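Local coordinates for protein histidine kinase (PDB 3LI9) that probably transfers phosphate from ATP to a protein histidine, the piece here being its extracellular sensor domain with the PDC (Cache) fold, at residues 100-105 and 120-125; 197-202 and 212-217; 249-254 and 264-269. One frame throughout, in Å; residues are numbered along the deposited sequence.

Interaction 1 of 3, residues 100-105 and 120-125; sequences TGRFVP and VHYDSS
In the PDC (Cache) sensor fold, the loop that runs into strand 105-108 meets the loop between strand 115-118 and helix 126-134 where V104 and R102 of the first touch the ring of Y122 in the second, one over a face, the other at the edge. V104 comes over one ring face: its CG1 makes a CH-pi contact, 4.1 Å from the Y122 ring centroid and 16° off the normal. R102 approaches the same ring at its edge. Y122 CE1 lies over a face of the guanidinium, 3.5 Å from R102 CZ, and the two planes stand 66° apart, so the ring presents its rim to the flat ion and the two do not stack. A bend at chi3 (59°) brings the guanidinium past the ring edge to D123, where R102 NH1 forms a salt bridge of 3.0 Å to D123 OD1. The oxygen is met on its syn side, and the N-H tilts somewhat from both planes. Elsewhere R102 NE binds Y79 O, so the chain is gripped from the sheet side as well. A methionine here would probably leave D123 OD1 without its ionic partner and Y79 O without this donor. The hydroxyl of Y122 is bonded to D98, whose carboxylate also binds T100 OG1; T100 OG1 and Y122 OH stay 3.6 Å apart. An ST turn shapes the first loop ahead of R102: T100 OG1 accepts from R102 N at 3.0 Å.

Interaction 2 of 3, residues 197-202 and 212-217; sequences TGIFLS and EKSLSD
F200 sets the edge of its ring against the carbonyl oxygen of K213 and brings its far end to L215, within the loop between strand 190-194 and helix 221-231 of the Cache domain, where one beta bridge and an ST turn pin the chain to itself. Ring atom F200 CD2 comes 3.3 Å from K213 O, which lies near the ring plane. Farther out, F200 CZ touches L215 CD2 at 3.9 Å, the two side chains crossing at about a right angle. F192 and W209 add their rings around F200, while L215 continues onto V194 and onto helix 221-231, so the pair joins the loop to the hydrophobic interior. K213 O also accepts from F200 N, a bond of 3.1 Å with the donor nearly along the C=O axis. This and the bond from L215 N to G198 O (2.9 Å) flank the bridged pair I199 and S214; in the second the donor stands 42° above the carbonyl plane. I199 bends its CD1 back to S214 CB at 3.6 Å. G198 is tightly constrained: a beta carbon there would run into S214 OG, and its positive phi would also jam such an atom against the preceding carbonyl. With chi1 at 173° the hydroxyl of S214 lies away from its own backbone N and donates to T197 O, in the carbonyl plane on a lone pair. The same oxygen accepts from S216 N, which closes the ST turn opening the short 3-10 segment 215-217. D217 folds back over this turn, its OD2 accepting from S214 N at 2.8 Å.

Interaction 3 of 3, residues 249-254 and 264-269; sequences VIMFYE and VLVVPK
F252 leaves the middle of a beta hairpin, strand 248-256 with strand 261-268, in the four-stranded antiparallel sheet of the Cache domain, and leans its ring toward the neighbouring strand. Its CB sits beside L265 CB, the residue it pairs with. Next, F252 CD2 passes 3.8 Å from L265 O, which lies near the ring plane at the edge. F252 CE2 then meets V267 CG2 at 3.6 Å, again edge-on, the side chains slanting across each other. Over one face the ring receives I250 CG2, 3.6 Å above its plane. M272, S18 and the ring of H237 also touch it, so this side of the sheet packs under helices 13-48 and 269-272. I250 reaches on to K269: its CD1 touches K269 CB and CG, while K269 NZ forms a salt bridge with E239. The antiparallel strands (axes 160° apart) alternate two hydrogen-bonded pairs, F252 with L265 and I250 with V267, with three non-hydrogen-bonded ones. The straightest bond, from I250 N to V267 O, is 2.7 Å with an angle of 172° at the hydrogen. The other face carries V249, M251, Y253, V264, V266 and P268. There Y253 CB touches V264 CG2 before its hydroxyl goes on to D229. Selenomethionine M251 has a chi1 of 147°, away from a staggered value, and its CG presses on V264 CG1 at 3.4 Å, tighter than usual for two carbons.

The three contacts follow one another along the chain. Interaction 1 belongs to the seven-stranded half of the domain, about 43 Å centre to centre from interaction 3, on the opposite side of the chain's centre. Interactions 2 and 3 share the four-stranded half: their nearest atoms are about 5 Å apart, and F192 of strand 190-194 borders both. Chemistry follows place. Between two loops, interaction 1 relies on charge and one aromatic ring, buried at R102, V104 and Y122 with D123 and T100 at its exposed margin. Interaction 2, partly buried, ties a single loop together mainly through backbone and serine bonds. Interaction 3, buried and largest in area, is regular strand pairing with apolar side chains on both faces.

Interaction 1 of 3, residues 100-105 and 120-125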
loop_
_atom_site.group_PDB
_atom_site.type_symbol
_atom_site.label_atom_id
_atom_site.label_comp_id
_atom_site.label_asym_id
_atom_site.label_seq_id
_atom_site.Cartn_x
_atom_site.Cartn_y
_atom_site.Cartn_z
ATOM N N THR A 100 -13.678 -9.009 23.180
ATOM C CA THR A 100 -12.525 -8.713 24.063
ATOM C C THR A 100 -12.703 -7.364 24.787
ATOM O O THR A 100 -12.107 -7.129 25.822
ATOM C CB THR A 100 -11.175 -8.674 23.296
ATOM O OG1 THR A 100 -11.168 -7.505 22.458
ATOM C CG2 THR A 100 -10.928 -9.888 22.449
ATOM N N GLY A 101 -13.437 -6.408 24.194
ATOM C CA GLY A 101 -13.503 -5.072 24.798
ATOM C C GLY A 101 -12.255 -4.222 24.413
ATOM O O GLY A 101 -12.203 -3.049 24.783
ATOM N N ARG A 102 -11.311 -4.808 23.685
ATOM C CA ARG A 102 -10.076 -4.079 23.254
ATOM C C ARG A 102 -10.508 -2.903 22.374
ATOM O O ARG A 102 -11.541 -3.030 21.668
ATOM C CB ARG A 102 -9.098 -4.945 22.468
ATOM C CG ARG A 102 -8.414 -6.004 23.392
ATOM C CD ARG A 102 -7.551 -7.023 22.695
ATOM N NE ARG A 102 -6.435 -6.429 21.937
ATOM C CZ ARG A 102 -5.547 -7.138 21.306
ATOM N NH1 ARG A 102 -5.646 -8.475 21.427
ATOM N NH2 ARG A 102 -4.585 -6.566 20.551
ATOM N N PHE A 103 -9.793 -1.787 22.435
ATOM C CA PHE A 103 -10.147 -0.652 21.520
ATOM C C PHE A 103 -9.569 -0.922 20.151
ATOM O O PHE A 103 -8.384 -0.741 19.927
ATOM C CB PHE A 103 -9.604 0.678 22.082
ATOM C CG PHE A 103 -10.248 1.903 21.494
ATOM C CD1 PHE A 103 -11.623 1.947 21.216
ATOM C CD2 PHE A 103 -9.450 3.030 21.198
ATOM C CE1 PHE A 103 -12.204 3.068 20.720
ATOM C CE2 PHE A 103 -10.066 4.185 20.645
ATOM C CZ PHE A 103 -11.444 4.194 20.409
ATOM N N VAL A 104 -10.447 -1.380 19.224
ATOM C CA VAL A 104 -10.031 -1.808 17.881
ATOM C C VAL A 104 -10.973 -1.230 16.794
ATOM O O VAL A 104 -11.426 -1.958 15.899
ATOM C CB VAL A 104 -9.925 -3.363 17.778
ATOM C CG1 VAL A 104 -8.620 -3.879 18.548
ATOM C CG2 VAL A 104 -11.215 -4.042 18.271
ATOM N N PRO A 105 -11.276 0.070 16.876
ATOM C CA PRO A 105 -12.296 0.611 15.935
ATOM C C PRO A 105 -11.768 0.713 14.481
ATOM O O PRO A 105 -10.696 1.295 14.246
ATOM C CB PRO A 105 -12.641 1.976 16.534
ATOM C CG PRO A 105 -11.269 2.434 17.203
ATOM C CD PRO A 105 -10.723 1.104 17.778
ATOM N N VAL A 120 -10.584 -7.117 12.690
ATOM C CA VAL A 120 -10.562 -8.609 12.842
ATOM C C VAL A 120 -9.122 -9.050 12.563
ATOM O O VAL A 120 -8.341 -8.350 11.839
ATOM C CB VAL A 120 -11.662 -9.354 11.961
ATOM C CG1 VAL A 120 -11.628 -10.817 12.235
ATOM C CG2 VAL A 120 -13.045 -8.940 12.374
ATOM N N HIS A 121 -8.703 -10.179 13.173
ATOM C CA HIS A 121 -7.367 -10.746 12.883
ATOM C C HIS A 121 -6.186 -9.939 13.370
ATOM O O HIS A 121 -5.047 -10.092 12.888
ATOM C CB HIS A 121 -7.214 -11.017 11.386
ATOM C CG HIS A 121 -8.303 -11.887 10.819
ATOM N ND1 HIS A 121 -8.792 -12.994 11.479
ATOM C CD2 HIS A 121 -8.984 -11.818 9.646
ATOM C CE1 HIS A 121 -9.746 -13.552 10.756
ATOM N NE2 HIS A 121 -9.881 -12.860 9.636
ATOM N N TYR A 122 -6.421 -9.037 14.328
ATOM C CA TYR A 122 -5.322 -8.236 14.789
ATOM C C TYR A 122 -4.262 -9.093 15.539
ATOM O O TYR A 122 -3.079 -8.723 15.663
ATOM C CB TYR A 122 -5.862 -7.088 15.653
ATOM C CG TYR A 122 -6.928 -7.453 16.611
ATOM C CD1 TYR A 122 -6.615 -8.023 17.846
ATOM C CD2 TYR A 122 -8.278 -7.220 16.302
ATOM C CE1 TYR A 122 -7.632 -8.357 18.723
ATOM C CE2 TYR A 122 -9.286 -7.514 17.181
ATOM C CZ TYR A 122 -8.949 -8.086 18.389
ATOM O OH TYR A 122 -9.920 -8.422 19.248
ATOM N N ASP A 123 -4.710 -10.217 16.065
ATOM C CA ASP A 123 -3.776 -11.102 16.746
ATOM C C ASP A 123 -2.872 -11.868 15.770
ATOM O O ASP A 123 -1.812 -12.359 16.172
ATOM C CB ASP A 123 -4.541 -12.067 17.645
ATOM C CG ASP A 123 -4.917 -11.445 18.985
ATOM O OD1 ASP A 123 -4.442 -10.338 19.356
ATOM O OD2 ASP A 123 -5.701 -12.086 19.702
ATOM N N SER A 124 -3.256 -11.972 14.498
ATOM C CA SER A 124 -2.430 -12.720 13.534
ATOM C C SER A 124 -1.998 -11.998 12.234
ATOM O O SER A 124 -0.978 -12.381 11.628
ATOM C CB SER A 124 -3.151 -14.026 13.193
ATOM O OG SER A 124 -4.367 -13.722 12.514
ATOM N N SER A 125 -2.715 -10.981 11.782
ATOM C CA SER A 125 -2.351 -10.357 10.491
ATOM C C SER A 125 -1.211 -9.358 10.561
ATOM O O SER A 125 -1.071 -8.648 11.528
ATOM C CB SER A 125 -3.547 -9.661 9.853
ATOM O OG SER A 125 -4.561 -10.625 9.582
#

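Interaction 2 of 3, residues 197-202 and 212-217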
loop_
_atom_site.group_PDB
_atom_site.type_symbol
_atom_site.label_atom_id
_atom_site.label_comp_id
_atom_site.label_asym_id
_atom_site.label_seq_id
_atom_site.Cartn_x
_atom_site.Cartn_y
_atom_site.Cartn_z
ATOM N N THR A 197 6.766 -7.234 -3.956
ATOM C CA THR A 197 6.926 -8.659 -4.348
ATOM C C THR A 197 6.502 -8.883 -5.793
ATOM O O THR A 197 6.359 -10.018 -6.211
ATOM C CB THR A 197 6.136 -9.608 -3.419
ATOM O OG1 THR A 197 4.713 -9.278 -3.445
ATOM C CG2 THR A 197 6.654 -9.508 -1.958
ATOM N N GLY A 198 6.356 -7.811 -6.584
ATOM C CA GLY A 198 6.188 -7.942 -8.004
ATOM C C GLY A 198 4.741 -8.152 -8.431
ATOM O O GLY A 198 4.520 -8.383 -9.625
ATOM N N ILE A 199 3.785 -7.991 -7.512
ATOM C CA ILE A 199 2.364 -8.167 -7.916
ATOM C C ILE A 199 1.853 -6.962 -8.708
ATOM O O ILE A 199 2.072 -5.789 -8.308
ATOM C CB ILE A 199 1.488 -8.250 -6.669
ATOM C CG1 ILE A 199 1.906 -9.448 -5.794
ATOM C CG2 ILE A 199 0.014 -8.388 -7.066
ATOM C CD1 ILE A 199 1.602 -10.830 -6.492
ATOM N N PHE A 200 1.161 -7.218 -9.822
ATOM C CA PHE A 200 0.639 -6.107 -10.596
ATOM C C PHE A 200 -0.316 -5.274 -9.819
ATOM O O PHE A 200 -1.287 -5.789 -9.258
ATOM C CB PHE A 200 -0.081 -6.602 -11.921
ATOM C CG PHE A 200 0.897 -7.140 -12.953
ATOM C CD1 PHE A 200 1.397 -6.300 -13.929
ATOM C CD2 PHE A 200 1.239 -8.486 -12.933
ATOM C CE1 PHE A 200 2.344 -6.730 -14.924
ATOM C CE2 PHE A 200 2.201 -8.965 -13.914
ATOM C CZ PHE A 200 2.743 -8.091 -14.870
ATOM N N LEU A 201 -0.095 -3.955 -9.865
ATOM C CA LEU A 201 -1.099 -3.048 -9.282
ATOM C C LEU A 201 -1.972 -2.440 -10.430
ATOM O O LEU A 201 -2.948 -1.708 -10.163
ATOM C CB LEU A 201 -0.427 -1.849 -8.606
ATOM C CG LEU A 201 0.517 -2.411 -7.486
ATOM C CD1 LEU A 201 1.120 -1.297 -6.715
ATOM C CD2 LEU A 201 -0.149 -3.450 -6.583
ATOM N N SER A 202 -1.522 -2.639 -11.690
ATOM C CA SER A 202 -2.235 -2.076 -12.861
ATOM C C SER A 202 -1.807 -2.914 -14.058
ATOM O O SER A 202 -0.765 -3.590 -14.008
ATOM C CB SER A 202 -1.826 -0.621 -13.165
ATOM O OG SER A 202 -0.441 -0.478 -13.477
ATOM N N GLU A 212 -3.168 -10.261 -8.643
ATOM C CA GLU A 212 -3.273 -11.715 -8.821
ATOM C C GLU A 212 -1.989 -12.334 -9.308
ATOM O O GLU A 212 -1.562 -13.356 -8.769
ATOM C CB GLU A 212 -4.464 -12.112 -9.704
ATOM C CG GLU A 212 -5.849 -11.725 -9.120
ATOM C CD GLU A 212 -6.156 -12.453 -7.773
ATOM O OE1 GLU A 212 -5.438 -13.399 -7.416
ATOM O OE2 GLU A 212 -7.104 -12.055 -7.047
ATOM N N LYS A 213 -1.325 -11.711 -10.251
ATOM C CA LYS A 213 -0.143 -12.314 -10.822
ATOM C C LYS A 213 1.060 -11.476 -10.403
ATOM O O LYS A 213 0.910 -10.275 -10.213
ATOM C CB LYS A 213 -0.243 -12.260 -12.337
ATOM C CG LYS A 213 1.012 -12.914 -13.022
ATOM C CD LYS A 213 0.720 -13.230 -14.499
ATOM C CE LYS A 213 -0.584 -14.043 -14.682
ATOM N NZ LYS A 213 -0.306 -15.506 -14.596
ATOM N N SER A 214 2.225 -12.089 -10.263
ATOM C CA SER A 214 3.452 -11.377 -10.025
ATOM C C SER A 214 4.456 -11.558 -11.174
ATOM O O SER A 214 4.389 -12.539 -11.942
ATOM C CB SER A 214 4.119 -11.983 -8.765
ATOM O OG SER A 214 5.400 -11.394 -8.612
ATOM N N LEU A 215 5.337 -10.584 -11.346
ATOM C CA LEU A 215 6.449 -10.723 -12.278
ATOM C C LEU A 215 7.172 -12.020 -12.027
ATOM O O LEU A 215 7.666 -12.643 -12.980
ATOM C CB LEU A 215 7.453 -9.565 -12.129
ATOM C CG LEU A 215 6.886 -8.241 -12.610
ATOM C CD1 LEU A 215 7.890 -7.091 -12.337
ATOM C CD2 LEU A 215 6.575 -8.260 -14.046
ATOM N N SER A 216 7.274 -12.437 -10.774
ATOM C CA SER A 216 8.085 -13.631 -10.534
ATOM C C SER A 216 7.404 -14.885 -11.120
ATOM O O SER A 216 8.020 -15.935 -11.162
ATOM C CB SER A 216 8.425 -13.804 -9.027
ATOM O OG SER A 216 7.254 -13.992 -8.296
ATOM N N ASP A 217 6.149 -14.766 -11.578
ATOM C CA ASP A 217 5.399 -15.879 -12.191
ATOM C C ASP A 217 5.683 -16.106 -13.683
ATOM O O ASP A 217 5.136 -17.041 -14.293
ATOM C CB ASP A 217 3.878 -15.638 -12.077
ATOM C CG ASP A 217 3.365 -15.718 -10.645
ATOM O OD1 ASP A 217 3.870 -16.600 -9.911
ATOM O OD2 ASP A 217 2.431 -14.923 -10.273
#

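Interaction 3 of 3, residues 249-254 and 264-269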
loop_
_atom_site.group_PDB
_atom_site.type_symbol
_atom_site.label_atom_id
_atom_site.label_comp_id
_atom_site.label_asym_id
_atom_site.label_seq_id
_atom_site.Cartn_x
_atom_site.Cartn_y
_atom_site.Cartn_z
ATOM N N VAL A 249 11.864 -6.027 -26.303
ATOM C CA VAL A 249 11.213 -4.923 -25.546
ATOM C C VAL A 249 12.153 -4.742 -24.392
ATOM O O VAL A 249 12.810 -5.682 -23.940
ATOM C CB VAL A 249 9.738 -5.207 -24.963
ATOM C CG1 VAL A 249 8.668 -5.232 -26.100
ATOM C CG2 VAL A 249 9.700 -6.466 -24.167
ATOM N N ILE A 250 12.237 -3.512 -23.906
ATOM C CA ILE A 250 13.051 -3.259 -22.751
ATOM C C ILE A 250 12.075 -2.887 -21.642
ATOM O O ILE A 250 11.175 -2.099 -21.912
ATOM C CB ILE A 250 13.930 -2.044 -23.009
ATOM C CG1 ILE A 250 14.830 -2.320 -24.239
ATOM C CG2 ILE A 250 14.898 -1.833 -21.829
ATOM C CD1 ILE A 250 15.271 -1.066 -24.851
HETATM N N MSE A 251 12.272 -3.452 -20.462
HETATM C CA MSE A 251 11.417 -3.086 -19.313
HETATM C C MSE A 251 12.347 -2.244 -18.426
HETATM O O MSE A 251 13.349 -2.787 -17.875
HETATM C CB MSE A 251 10.918 -4.387 -18.714
HETATM C CG MSE A 251 10.705 -4.433 -17.272
HETATM SE SE MSE A 251 9.894 -6.156 -16.788
HETATM C CE MSE A 251 8.926 -6.405 -18.324
ATOM N N PHE A 252 11.958 -0.977 -18.215
ATOM C CA PHE A 252 12.657 -0.081 -17.321
ATOM C C PHE A 252 11.893 -0.042 -15.993
ATOM O O PHE A 252 10.649 0.123 -16.016
ATOM C CB PHE A 252 12.700 1.303 -17.840
ATOM C CG PHE A 252 13.431 1.456 -19.154
ATOM C CD1 PHE A 252 14.770 1.837 -19.141
ATOM C CD2 PHE A 252 12.734 1.299 -20.345
ATOM C CE1 PHE A 252 15.446 2.014 -20.415
ATOM C CE2 PHE A 252 13.367 1.501 -21.587
ATOM C CZ PHE A 252 14.712 1.825 -21.600
ATOM N N TYR A 253 12.576 -0.323 -14.899
ATOM C CA TYR A 253 11.828 -0.345 -13.621
ATOM C C TYR A 253 12.555 0.588 -12.653
ATOM O O TYR A 253 13.805 0.592 -12.565
ATOM C CB TYR A 253 11.675 -1.724 -13.036
ATOM C CG TYR A 253 12.969 -2.552 -13.025
ATOM C CD1 TYR A 253 13.811 -2.549 -11.926
ATOM C CD2 TYR A 253 13.358 -3.243 -14.194
ATOM C CE1 TYR A 253 15.012 -3.310 -11.948
ATOM C CE2 TYR A 253 14.561 -3.965 -14.228
ATOM C CZ TYR A 253 15.354 -4.009 -13.151
ATOM O OH TYR A 253 16.554 -4.740 -13.272
ATOM N N GLU A 254 11.778 1.374 -11.888
ATOM C CA GLU A 254 12.409 2.329 -10.934
ATOM C C GLU A 254 11.605 2.282 -9.660
ATOM O O GLU A 254 10.374 2.205 -9.668
ATOM C CB GLU A 254 12.417 3.756 -11.495
ATOM C CG GLU A 254 13.437 3.969 -12.630
ATOM C CD GLU A 254 14.852 3.878 -12.122
ATOM O OE1 GLU A 254 15.125 3.977 -10.922
ATOM O OE2 GLU A 254 15.713 3.685 -12.992
ATOM N N VAL A 264 7.114 0.538 -13.808
ATOM C CA VAL A 264 7.756 -0.159 -14.937
ATOM C C VAL A 264 7.276 0.434 -16.251
ATOM O O VAL A 264 6.061 0.601 -16.506
ATOM C CB VAL A 264 7.443 -1.680 -14.893
ATOM C CG1 VAL A 264 8.231 -2.410 -16.002
ATOM C CG2 VAL A 264 7.784 -2.259 -13.561
ATOM N N LEU A 265 8.215 0.799 -17.108
ATOM C CA LEU A 265 7.867 1.233 -18.444
ATOM C C LEU A 265 8.324 0.138 -19.413
ATOM O O LEU A 265 9.475 -0.371 -19.287
ATOM C CB LEU A 265 8.682 2.472 -18.856
ATOM C CG LEU A 265 8.261 3.880 -18.639
ATOM C CD1 LEU A 265 9.331 4.813 -19.284
ATOM C CD2 LEU A 265 6.849 4.160 -19.141
ATOM N N VAL A 266 7.446 -0.223 -20.346
ATOM C CA VAL A 266 7.780 -1.309 -21.281
ATOM C C VAL A 266 7.848 -0.657 -22.679
ATOM O O VAL A 266 6.892 -0.041 -23.128
ATOM C CB VAL A 266 6.723 -2.431 -21.278
ATOM C CG1 VAL A 266 7.012 -3.487 -22.353
ATOM C CG2 VAL A 266 6.638 -3.114 -19.896
ATOM N N VAL A 267 9.028 -0.721 -23.303
ATOM C CA VAL A 267 9.272 0.023 -24.521
ATOM C C VAL A 267 9.859 -0.949 -25.569
ATOM O O VAL A 267 10.870 -1.601 -25.289
ATOM C CB VAL A 267 10.394 1.039 -24.316
ATOM C CG1 VAL A 267 10.542 1.851 -25.552
ATOM C CG2 VAL A 267 10.113 2.010 -23.152
ATOM N N PRO A 268 9.241 -0.992 -26.733
ATOM C CA PRO A 268 9.738 -1.791 -27.851
ATOM C C PRO A 268 11.051 -1.157 -28.315
ATOM O O PRO A 268 11.075 0.040 -28.660
ATOM C CB PRO A 268 8.660 -1.610 -28.908
ATOM C CG PRO A 268 7.453 -1.182 -28.166
ATOM C CD PRO A 268 7.995 -0.302 -27.080
ATOM N N LYS A 269 12.125 -1.930 -28.285
ATOM C CA LYS A 269 13.437 -1.395 -28.554
ATOM C C LYS A 269 13.519 -0.747 -29.915
ATOM O O LYS A 269 14.102 0.342 -30.067
ATOM C CB LYS A 269 14.479 -2.493 -28.453
ATOM C CG LYS A 269 15.925 -2.009 -28.716
ATOM C CD LYS A 269 16.916 -3.095 -28.205
ATOM C CE LYS A 269 18.373 -2.588 -28.200
ATOM N NZ LYS A 269 19.362 -3.636 -27.663
#